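Local atomic coordinates of proline dehydrogenase (PDB entry 4H6Q), a protein that catalyses the FAD-dependent oxidation of L-proline to delta-1-pyrroline-5-carboxylate, passing the electrons to a quinone in the first step of proline degradation to glutamate. Residues H247-K251 against D252-F256. Sequence-based numbering, arbitrary orientation.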
# COMPACT_ATOMS: atom_id res chain seq x y z
N HIS A 247 -9.36 23.91 -6.00
CA HIS A 247 -8.31 23.94 -7.03
C HIS A 247 -8.72 23.40 -8.40
O HIS A 247 -7.88 23.29 -9.29
CB HIS A 247 -7.07 23.22 -6.51
CG HIS A 247 -6.43 23.95 -5.37
ND1 HIS A 247 -5.37 24.81 -5.53
CD2 HIS A 247 -6.75 23.98 -4.06
CE1 HIS A 247 -5.05 25.34 -4.36
NE2 HIS A 247 -5.88 24.87 -3.45
N GLY A 248 -10.01 23.08 -8.58
CA GLY A 248 -10.48 22.59 -9.88
C GLY A 248 -9.87 21.27 -10.30
O GLY A 248 -9.73 20.98 -11.51
N ILE A 249 -9.51 20.42 -9.34
CA ILE A 249 -8.87 19.15 -9.64
C ILE A 249 -9.91 18.08 -9.98
O ILE A 249 -10.92 17.94 -9.28
CB ILE A 249 -7.96 18.76 -8.47
CG1 ILE A 249 -6.78 19.74 -8.43
CG2 ILE A 249 -7.46 17.29 -8.59
CD1 ILE A 249 -5.95 19.62 -7.19
N GLY A 250 -9.72 17.35 -11.06
CA GLY A 250 -10.72 16.37 -11.44
C GLY A 250 -10.76 15.16 -10.51
O GLY A 250 -9.73 14.77 -9.90
N LYS A 251 -11.94 14.54 -10.38
CA LYS A 251 -12.11 13.36 -9.55
C LYS A 251 -11.53 12.09 -10.17
O LYS A 251 -11.56 11.04 -9.54
CB LYS A 251 -13.59 13.18 -9.17
CG LYS A 251 -14.04 14.33 -8.23
CD LYS A 251 -15.55 14.20 -7.86
CE LYS A 251 -15.95 15.34 -7.00
NZ LYS A 251 -17.14 16.00 -7.51
N ASP A 252 -10.91 12.20 -11.36
CA ASP A 252 -10.12 11.14 -11.98
C ASP A 252 -8.62 11.30 -11.68
O ASP A 252 -7.80 10.46 -12.13
CB ASP A 252 -10.29 11.22 -13.49
CG ASP A 252 -9.85 12.62 -14.07
OD1 ASP A 252 -10.29 13.71 -13.56
OD2 ASP A 252 -9.08 12.63 -15.09
N ALA A 253 -8.23 12.36 -10.95
CA ALA A 253 -6.81 12.68 -10.78
C ALA A 253 -6.21 12.19 -9.46
O ALA A 253 -5.02 12.45 -9.19
CB ALA A 253 -6.62 14.19 -10.90
N PHE A 254 -7.01 11.50 -8.66
CA PHE A 254 -6.53 11.04 -7.33
C PHE A 254 -7.54 10.05 -6.85
O PHE A 254 -8.64 9.95 -7.42
CB PHE A 254 -6.42 12.21 -6.33
CG PHE A 254 -7.72 12.74 -5.90
CD1 PHE A 254 -8.32 12.31 -4.73
CD2 PHE A 254 -8.45 13.62 -6.73
CE1 PHE A 254 -9.60 12.78 -4.34
CE2 PHE A 254 -9.70 14.07 -6.36
CZ PHE A 254 -10.27 13.68 -5.18
N GLU A 255 -7.22 9.32 -5.79
CA GLU A 255 -8.20 8.40 -5.18
C GLU A 255 -7.98 8.38 -3.69
O GLU A 255 -6.86 8.65 -3.19
CB GLU A 255 -8.10 6.99 -5.75
CG GLU A 255 -6.75 6.27 -5.48
CD GLU A 255 -6.52 5.12 -6.41
OE1 GLU A 255 -6.05 4.03 -5.97
OE2 GLU A 255 -6.78 5.29 -7.65
N PHE A 256 -9.06 8.07 -2.98
CA PHE A 256 -8.97 7.74 -1.55
C PHE A 256 -8.64 6.26 -1.43
O PHE A 256 -9.07 5.44 -2.26
CB PHE A 256 -10.29 8.04 -0.83
CG PHE A 256 -10.58 9.50 -0.73
CD1 PHE A 256 -9.84 10.32 0.12
CD2 PHE A 256 -11.53 10.08 -1.58
CE1 PHE A 256 -10.11 11.68 0.21
CE2 PHE A 256 -11.80 11.41 -1.51
CZ PHE A 256 -11.08 12.24 -0.63
O HOH W 1 -11.48 10.70 -6.82
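Ile249 and Phe254 meet at one side of a tight turn, with Ala253 beside them. The CG2 branch of Ile249 makes the contact. With chi1 -69° placing CG1 beside the backbone N, CG2 stands opposite that N and lies 4.0 Å from Ala253 CB. The same methyl reaches CD2 of the Phe254 ring at 4.2 Å, coming in obliquely. The carbonyl of Gly250 approaches this ring differently: its O lies at the ring edge, near the plane, 3.6 Å from Phe254 CD2. The first torsion of Phe254 (chi1 71°) swings its ring back beside the turn, edge toward Gly250 O.

Gly250 to Ala253 form a type I beta turn. Its bond runs from Ala253 N to Gly250 O, 3.0 Å. The carboxylate of Asp252 folds back beside the start of the turn, where OD1 lies 3.4 Å from Gly250 CA. One water links the carbonyls of Lys251 and Phe254, donating to Lys251 O at 2.7 Å and to Phe254 O. It also lies above one face of the Phe254 ring, nearer its edge than its centre.

The loop that holds this turn joins helix 234-246 to strand 254-259 of the beta8-alpha8 barrel. Gly248, with positive phi, is the C-prime residue of the Schellman motif that ends the helix. Ile249 and Phe254 both pack on Val244 of that helix and on Leu221 of helix 206-222. Beyond the turn, the strand runs parallel between strands 227-230 and 277-283.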